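Local coordinates for acetyl-CoA acetyltransferase (Elizabethkingia anophelis NUHP1, PDB 6BN2), which probably catalyses the reversible condensation of two acetyl-CoA molecules to acetoacetyl-CoA, as a thiolase that forms an acyl-thioester intermediate on a cysteine, at residues R19-S24 against I219-D224; G27-V32 against V209-R214; K173-T178 against N335-L340. All blocks are in the same frame, centred on the assembly; numbering follows the deposited sequence. Where two conformers were deposited one is given.

Contact 1: residues R19-S24 against I219-D224; sequences RTPMGS and IIFAED
Arg19 and Asp224 meet end-on, the guanidinium and carboxylate planes only 12° apart. NH1 of Arg19 lies 2.9 Å from Asp224 OD1 and its NH2 2.7 Å from Asp224 OD2, both bonds nearly straight and both taken on the syn lone pairs, which makes this a bidentate, end-on salt bridge. The arginine chain leaves CB between the backbone N and the carbonyl carbon (chi1 63°) and then runs extended to NE, crossing the aspartate at about a right angle. Asp224 OD1 has its anti lone pair left for the backbone N of Met22, at 2.8 Å; the Met22 side chain lies near His356, a predicted catalytic residue. Beside the salt bridge, Pro21 presses its CB to 3.5 Å from CE1 of Phe221, while its CG rests on the backbone of Phe221 and Ala222. The Phe221 ring turns its edge to the carbonyl O of Met22, 3.6 Å from CZ. Trp197 also donates to Asp224 OD2, and Glu205 holds Arg19 NE. Asp224 thus ties the loop after strand 219-221 to the end of strand 12-24, and with several donors on both oxygens this buried carboxylate is fixed in rotation and probably kept ionised.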
loop_
_atom_site.group_PDB
_atom_site.type_symbol
_atom_site.label_atom_id
_atom_site.label_comp_id
_atom_site.label_asym_id
_atom_site.label_seq_id
_atom_site.Cartn_x
_atom_site.Cartn_y
_atom_site.Cartn_z
ATOM N N ARG A 19 0.914 19.543 7.018
ATOM C CA ARG A 19 2.028 18.631 7.252
ATOM C C ARG A 19 2.572 18.874 8.648
ATOM O O ARG A 19 2.474 19.985 9.162
ATOM C CB ARG A 19 3.157 18.847 6.236
ATOM C CG ARG A 19 3.789 20.263 6.335
ATOM C CD ARG A 19 4.914 20.314 5.343
ATOM N NE ARG A 19 5.761 21.508 5.358
ATOM C CZ ARG A 19 6.888 21.615 6.057
ATOM N NH1 ARG A 19 7.249 20.651 6.907
ATOM N NH2 ARG A 19 7.645 22.695 5.915
ATOM N N THR A 20 3.165 17.835 9.250
ATOM C CA THR A 20 3.987 18.061 10.435
ATOM C C THR A 20 5.279 18.770 10.020
ATOM O O THR A 20 5.665 18.742 8.848
ATOM C CB THR A 20 4.326 16.735 11.146
ATOM O OG1 THR A 20 5.257 15.982 10.352
ATOM C CG2 THR A 20 3.076 15.871 11.367
ATOM N N PRO A 21 5.989 19.394 10.965
ATOM C CA PRO A 21 7.390 19.710 10.684
ATOM C C PRO A 21 8.146 18.401 10.496
ATOM O O PRO A 21 7.700 17.333 10.917
ATOM C CB PRO A 21 7.864 20.465 11.943
ATOM C CG PRO A 21 6.645 20.611 12.852
ATOM C CD PRO A 21 5.677 19.542 12.400
ATOM N N MET A 22 9.306 18.480 9.861
ATOM C CA MET A 22 10.094 17.282 9.626
ATOM C C MET A 22 11.230 17.218 10.629
ATOM O O MET A 22 11.952 18.196 10.824
ATOM C CB MET A 22 10.603 17.240 8.189
ATOM C CG MET A 22 9.461 16.943 7.244
ATOM S SD MET A 22 9.940 16.953 5.537
ATOM C CE MET A 22 9.910 18.706 5.172
ATOM N N GLY A 23 11.356 16.070 11.285
ATOM C CA GLY A 23 12.440 15.850 12.220
ATOM C C GLY A 23 13.638 15.204 11.540
ATOM O O GLY A 23 13.510 14.495 10.537
ATOM N N SER A 24 14.808 15.465 12.099
ATOM C CA SER A 24 16.050 14.878 11.619
ATOM C C SER A 24 16.155 13.431 12.083
ATOM O O SER A 24 15.483 13.009 13.026
ATOM C CB SER A 24 17.262 15.673 12.125
ATOM O OG SER A 24 17.267 16.988 11.603
ATOM N N ILE A 219 7.083 18.828 24.874
ATOM C CA ILE A 219 7.805 19.686 23.945
ATOM C C ILE A 219 6.933 19.876 22.716
ATOM O O ILE A 219 6.415 18.898 22.164
ATOM C CB ILE A 219 9.163 19.066 23.568
ATOM C CG1 ILE A 219 10.093 19.037 24.785
ATOM C CG2 ILE A 219 9.786 19.809 22.387
ATOM C CD1 ILE A 219 11.406 18.332 24.532
ATOM N N ILE A 220 6.756 21.125 22.285
ATOM C CA ILE A 220 6.011 21.422 21.064
ATOM C C ILE A 220 7.016 21.569 19.927
ATOM O O ILE A 220 7.776 22.544 19.874
ATOM C CB ILE A 220 5.142 22.679 21.202
ATOM C CG1 ILE A 220 4.297 22.614 22.475
ATOM C CG2 ILE A 220 4.238 22.834 19.971
ATOM C CD1 ILE A 220 3.348 21.450 22.501
ATOM N N PHE A 221 7.024 20.600 19.012
ATOM C CA PHE A 221 7.891 20.629 17.839
ATOM C C PHE A 221 7.115 21.273 16.693
ATOM O O PHE A 221 6.143 20.699 16.201
ATOM C CB PHE A 221 8.346 19.213 17.485
ATOM C CG PHE A 221 9.310 19.153 16.333
ATOM C CD1 PHE A 221 8.963 18.521 15.149
ATOM C CD2 PHE A 221 10.572 19.735 16.445
ATOM C CE1 PHE A 221 9.859 18.467 14.070
ATOM C CE2 PHE A 221 11.464 19.685 15.377
ATOM C CZ PHE A 221 11.107 19.053 14.192
ATOM N N ALA A 222 7.511 22.492 16.295
ATOM C CA ALA A 222 6.696 23.278 15.374
ATOM C C ALA A 222 7.408 23.730 14.107
ATOM O O ALA A 222 6.767 24.341 13.242
ATOM C CB ALA A 222 6.137 24.514 16.091
ATOM N N GLU A 223 8.692 23.436 13.953
ATOM C CA GLU A 223 9.453 23.951 12.828
ATOM C C GLU A 223 10.421 22.887 12.328
ATOM O O GLU A 223 11.018 22.157 13.127
ATOM C CB GLU A 223 10.209 25.223 13.238
ATOM C CG GLU A 223 10.910 25.929 12.088
ATOM C CD GLU A 223 11.436 27.306 12.482
ATOM O OE1 GLU A 223 11.050 27.817 13.557
ATOM O OE2 GLU A 223 12.233 27.874 11.709
ATOM N N ASP A 224 10.563 22.803 11.001
ATOM C CA ASP A 224 11.537 21.903 10.389
ATOM C C ASP A 224 12.903 22.132 11.010
ATOM O O ASP A 224 13.320 23.277 11.187
ATOM C CB ASP A 224 11.635 22.156 8.882
ATOM C CG ASP A 224 10.346 21.884 8.152
ATOM O OD1 ASP A 224 9.615 20.940 8.509
ATOM O OD2 ASP A 224 10.065 22.612 7.190
#

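Contact 2: residues G27-V32 against V209-R214; sequences GSLSGV and VSIPQR
Gly27 O is gripped twice by Ser30, by its backbone N at 3.0 Å and by its OG at 2.8 Å, the hydroxyl lying in the carbonyl plane. This closes a type I turn from Gly27 to Ser30, and a second type I turn, from Leu29 to Val32, overlaps it, sharing Leu29 and Ser30. The two turns present Leu29 and Val32 to strand 209-211, which answers with Val209 and Ile211. CD2 of Leu29 sits in the fork between these two residues, 3.9 Å from Val209 CG1 and 3.9 Å from Ile211 CD1. Ile211 sets CG1 beside its backbone N (chi1 -60°), and from there CD1 reaches the first turn, 3.3 Å from Ser28 O. Val32 meets the same isoleucine at its inner carbon: the valine CG2 lies 4.0 Å from Ile211 CG1, the two side chains crossing at about a right angle. Leu37 of helix 34-48 touches Leu29, Val32 and Val209. Internal hydrogen bonds shape the turns, and others tie Ser28 OG to Glu225 and the carbonyls of Leu29 and Val32 to Asn125, whereas the hold on the strand rests chiefly on aliphatic van der Waals packing, with one methyl also set against the Ser28 carbonyl.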
loop_
_atom_site.group_PDB
_atom_site.type_symbol
_atom_site.label_atom_id
_atom_site.label_comp_id
_atom_site.label_asym_id
_atom_site.label_seq_id
_atom_site.Cartn_x
_atom_site.Cartn_y
_atom_site.Cartn_z
ATOM N N GLY A 27 16.298 12.403 15.609
ATOM C CA GLY A 27 16.114 13.754 16.130
ATOM C C GLY A 27 14.824 13.917 16.903
ATOM O O GLY A 27 14.396 13.016 17.636
ATOM N N SER A 28 14.189 15.080 16.718
ATOM C CA SER A 28 13.139 15.527 17.632
ATOM C C SER A 28 11.900 14.647 17.580
ATOM O O SER A 28 11.156 14.589 18.563
ATOM C CB SER A 28 12.750 16.975 17.329
ATOM O OG SER A 28 13.781 17.857 17.718
ATOM N N LEU A 29 11.637 13.993 16.448
ATOM C CA LEU A 29 10.471 13.126 16.308
ATOM C C LEU A 29 10.823 11.656 16.377
ATOM O O LEU A 29 9.959 10.811 16.110
ATOM C CB LEU A 29 9.748 13.411 14.988
ATOM C CG LEU A 29 9.165 14.825 14.918
ATOM C CD1 LEU A 29 8.510 15.060 13.550
ATOM C CD2 LEU A 29 8.175 15.101 16.080
ATOM N N SER A 30 12.057 11.320 16.759
ATOM C CA SER A 30 12.458 9.923 16.683
ATOM C C SER A 30 11.683 9.036 17.652
ATOM O O SER A 30 11.625 7.817 17.442
ATOM C CB SER A 30 13.960 9.797 16.930
ATOM O OG SER A 30 14.306 10.260 18.218
ATOM N N GLY A 31 11.075 9.615 18.686
ATOM C CA GLY A 31 10.244 8.872 19.616
ATOM C C GLY A 31 8.755 8.907 19.335
ATOM O O GLY A 31 7.976 8.407 20.157
ATOM N N VAL A 32 8.334 9.482 18.213
ATOM C CA VAL A 32 6.930 9.615 17.850
ATOM C C VAL A 32 6.685 8.706 16.647
ATOM O O VAL A 32 7.142 9.017 15.538
ATOM C CB VAL A 32 6.563 11.070 17.533
ATOM C CG1 VAL A 32 5.086 11.189 17.211
ATOM C CG2 VAL A 32 6.957 11.985 18.707
ATOM N N VAL A 209 3.690 19.138 16.482
ATOM C CA VAL A 209 3.633 17.848 17.160
ATOM C C VAL A 209 3.972 18.074 18.620
ATOM O O VAL A 209 5.034 18.622 18.929
ATOM C CB VAL A 209 4.618 16.837 16.546
ATOM C CG1 VAL A 209 4.529 15.506 17.293
ATOM C CG2 VAL A 209 4.360 16.661 15.060
ATOM N N SER A 210 3.092 17.633 19.510
ATOM C CA SER A 210 3.360 17.687 20.939
ATOM C C SER A 210 4.016 16.376 21.350
ATOM O O SER A 210 3.498 15.299 21.044
ATOM C CB SER A 210 2.065 17.916 21.719
ATOM O OG SER A 210 2.310 17.930 23.110
ATOM N N ILE A 211 5.158 16.467 22.024
ATOM C CA ILE A 211 5.984 15.308 22.336
ATOM C C ILE A 211 5.951 15.089 23.847
ATOM O O ILE A 211 6.525 15.888 24.602
ATOM C CB ILE A 211 7.418 15.493 21.824
ATOM C CG1 ILE A 211 7.403 15.671 20.303
ATOM C CG2 ILE A 211 8.279 14.300 22.217
ATOM C CD1 ILE A 211 8.638 16.310 19.758
ATOM N N PRO A 212 5.305 14.027 24.331
ATOM C CA PRO A 212 5.242 13.799 25.779
ATOM C C PRO A 212 6.631 13.586 26.359
ATOM O O PRO A 212 7.503 12.980 25.731
ATOM C CB PRO A 212 4.378 12.541 25.903
ATOM C CG PRO A 212 4.556 11.835 24.591
ATOM C CD PRO A 212 4.673 12.935 23.570
ATOM N N GLN A 213 6.832 14.103 27.565
ATOM C CA GLN A 213 8.108 14.024 28.251
ATOM C C GLN A 213 7.992 13.121 29.471
ATOM O O GLN A 213 6.909 12.958 30.044
ATOM C CB GLN A 213 8.588 15.415 28.668
ATOM C CG GLN A 213 8.806 16.337 27.494
ATOM C CD GLN A 213 9.755 15.744 26.478
ATOM O OE1 GLN A 213 9.358 15.408 25.360
ATOM N NE2 GLN A 213 11.019 15.611 26.858
ATOM N N ARG A 214 9.124 12.524 29.857
ATOM C CA ARG A 214 9.132 11.637 31.016
ATOM C C ARG A 214 8.652 12.364 32.267
ATOM O O ARG A 214 7.914 11.796 33.082
ATOM C CB ARG A 214 10.533 11.062 31.227
#

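Contact 3: residues K173-T178 against N335-L340; sequences KEYNIT and NKILGL
Lys336 reaches from helix 328-338 to the backbone of Tyr175, just past the end of helix 169-174. Its NZ donates to Tyr175 O at 2.7 Å, with a C=O...N angle of 170°, almost in line with the carbonyl. The lysine is extended beyond CG (chi2 178°), which lets it span the gap between two backbones whose nearest CA atoms, of Tyr175 and Lys336, are 8.6 Å apart. That single hydrogen bond, from the lysine ammonium to a backbone carbonyl, is the polar part of the contact. The tighter packing lies next to it, where Ile337 sets its CG1-CD1 arm against the Tyr175 ring: CD1 is 3.7 Å from CZ, CG1 is 3.7 Å from CE1, and CD1 also touches OH. The two side chains cross at about a right angle, and Thr298 touches both. Ile177, buried, brings CG1 only to 4.2 Å from Lys336 NZ; it also packs on Val329, Leu332 and Ala333 of helix 328-338.

Toward solvent the contact thins out. Asn176 and Lys336 are exposed, and Asn176 O stands 3.4 Å from the lysine NZ at a poor angle. The hydroxyl of Tyr175 is hydrogen-bonded to a glycerol, probably from the crystallisation liquor. The C-terminal ends of helices 169-174 and 328-338 meet here, joining the N- and C-terminal thiolase domains. Gly339 belongs to a calcium site seen in this protein, although no ion is bound there in this chain. With positive phi it is the C-prime residue of a Schellman motif: Leu340 N is hydrogen-bonded to Asn335 O and Gly339 N, weakly, to Lys336 O.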
loop_
_atom_site.group_PDB
_atom_site.type_symbol
_atom_site.label_atom_id
_atom_site.label_comp_id
_atom_site.label_asym_id
_atom_site.label_seq_id
_atom_site.Cartn_x
_atom_site.Cartn_y
_atom_site.Cartn_z
ATOM N N LYS A 173 26.871 11.886 -13.977
ATOM C CA LYS A 173 27.812 11.620 -15.057
ATOM C C LYS A 173 27.142 11.783 -16.414
ATOM O O LYS A 173 27.666 12.468 -17.303
ATOM C CB LYS A 173 28.378 10.207 -14.892
ATOM C CG LYS A 173 29.369 9.789 -15.969
ATOM C CD LYS A 173 29.744 8.319 -15.801
ATOM C CE LYS A 173 28.513 7.423 -15.935
ATOM N NZ LYS A 173 28.753 6.013 -15.505
ATOM N N GLU A 174 25.970 11.160 -16.584
ATOM C CA GLU A 174 25.289 11.172 -17.875
ATOM C C GLU A 174 24.818 12.570 -18.256
ATOM O O GLU A 174 24.834 12.931 -19.437
ATOM C CB GLU A 174 24.102 10.207 -17.841
ATOM C CG GLU A 174 23.165 10.313 -19.035
ATOM C CD GLU A 174 23.731 9.662 -20.286
ATOM O OE1 GLU A 174 24.633 8.806 -20.149
ATOM O OE2 GLU A 174 23.278 10.010 -21.401
ATOM N N TYR A 175 24.376 13.367 -17.281
ATOM C CA TYR A 175 23.826 14.683 -17.580
ATOM C C TYR A 175 24.817 15.817 -17.326
ATOM O O TYR A 175 24.431 16.992 -17.389
ATOM C CB TYR A 175 22.520 14.881 -16.802
ATOM C CG TYR A 175 21.408 14.123 -17.479
ATOM C CD1 TYR A 175 20.756 14.658 -18.584
ATOM C CD2 TYR A 175 21.046 12.849 -17.061
ATOM C CE1 TYR A 175 19.760 13.950 -19.245
ATOM C CE2 TYR A 175 20.043 12.137 -17.716
ATOM C CZ TYR A 175 19.405 12.700 -18.800
ATOM O OH TYR A 175 18.413 12.009 -19.464
ATOM N N ASN A 176 26.086 15.488 -17.078
ATOM C CA ASN A 176 27.162 16.471 -16.911
ATOM C C ASN A 176 26.799 17.511 -15.852
ATOM O O ASN A 176 26.852 18.727 -16.077
ATOM C CB ASN A 176 27.516 17.142 -18.242
ATOM C CG ASN A 176 28.828 17.913 -18.174
ATOM O OD1 ASN A 176 29.708 17.601 -17.370
ATOM N ND2 ASN A 176 28.962 18.929 -19.020
ATOM N N ILE A 177 26.441 17.015 -14.673
ATOM C CA ILE A 177 26.110 17.855 -13.529
ATOM C C ILE A 177 27.243 17.714 -12.524
ATOM O O ILE A 177 27.474 16.625 -11.994
ATOM C CB ILE A 177 24.764 17.461 -12.916
ATOM C CG1 ILE A 177 23.677 17.609 -13.995
ATOM C CG2 ILE A 177 24.487 18.326 -11.688
ATOM C CD1 ILE A 177 22.365 16.926 -13.659
ATOM N N THR A 178 27.952 18.803 -12.272
ATOM C CA THR A 178 29.200 18.736 -11.528
ATOM C C THR A 178 28.971 18.832 -10.022
ATOM O O THR A 178 27.904 19.219 -9.545
ATOM C CB THR A 178 30.142 19.858 -11.968
ATOM O OG1 THR A 178 29.594 21.125 -11.579
ATOM C CG2 THR A 178 30.336 19.843 -13.481
ATOM N N ASN A 335 15.302 19.735 -13.936
ATOM C CA ASN A 335 15.204 21.111 -14.435
ATOM C C ASN A 335 15.848 21.233 -15.806
ATOM O O ASN A 335 15.308 21.893 -16.705
ATOM C CB ASN A 335 15.877 22.101 -13.468
ATOM C CG ASN A 335 15.044 22.394 -12.236
ATOM O OD1 ASN A 335 13.939 21.881 -12.081
ATOM N ND2 ASN A 335 15.584 23.236 -11.344
ATOM N N LYS A 336 17.017 20.607 -15.978
ATOM C CA LYS A 336 17.771 20.709 -17.218
ATOM C C LYS A 336 17.032 20.034 -18.368
ATOM O O LYS A 336 16.971 20.572 -19.481
ATOM C CB LYS A 336 19.140 20.060 -16.998
ATOM C CG LYS A 336 20.292 20.615 -17.755
ATOM C CD LYS A 336 21.559 19.856 -17.342
ATOM C CE LYS A 336 22.767 20.319 -18.131
ATOM N NZ LYS A 336 24.012 19.662 -17.654
ATOM N N ILE A 337 16.475 18.850 -18.109
ATOM C CA ILE A 337 15.795 18.082 -19.147
ATOM C C ILE A 337 14.546 18.806 -19.613
ATOM O O ILE A 337 14.264 18.868 -20.813
ATOM C CB ILE A 337 15.461 16.679 -18.616
ATOM C CG1 ILE A 337 16.753 15.880 -18.426
ATOM C CG2 ILE A 337 14.484 15.952 -19.553
ATOM C CD1 ILE A 337 16.518 14.599 -17.600
ATOM N N LEU A 338 13.775 19.349 -18.672
ATOM C CA LEU A 338 12.529 20.037 -18.983
ATOM C C LEU A 338 12.734 21.503 -19.325
ATOM O O LEU A 338 11.781 22.157 -19.762
ATOM C CB LEU A 338 11.556 19.925 -17.800
ATOM C CG LEU A 338 11.076 18.514 -17.484
ATOM C CD1 LEU A 338 10.347 18.502 -16.131
ATOM C CD2 LEU A 338 10.173 18.012 -18.603
ATOM N N GLY A 339 13.938 22.035 -19.134
ATOM C CA GLY A 339 14.189 23.426 -19.457
ATOM C C GLY A 339 13.533 24.387 -18.494
ATOM O O GLY A 339 13.163 25.496 -18.890
ATOM N N LEU A 340 13.391 23.994 -17.239
ATOM C CA LEU A 340 12.658 24.811 -16.283
ATOM C C LEU A 340 13.519 25.932 -15.729
ATOM O O LEU A 340 14.723 25.783 -15.518
ATOM C CB LEU A 340 12.145 23.967 -15.126
ATOM C CG LEU A 340 11.265 22.774 -15.512
ATOM C CD1 LEU A 340 10.760 22.119 -14.263
ATOM C CD2 LEU A 340 10.117 23.223 -16.393
#

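Contacts 1 and 2 are buried neighbours with centres 9 Å apart, whereas contact 3 lies at the surface, across the chain's centre from contact 2. The first two share the two-stranded antiparallel sheet of 209-211 and 219-221: Ile219 O meets Ile211 N at 2.7 Å, and the Phe221 ring packs on Ser28. Contact 2 is nested along the chain inside the loop that contact 1 closes. Their chemistry differs all the same, a salt bridge with proline-aromatic packing in contact 1 and mainly aliphatic packing across contact 2. Contact 3 alone joins the N- and C-terminal thiolase domains, through one lysine-to-carbonyl bond and an isoleucine laid against a tyrosine.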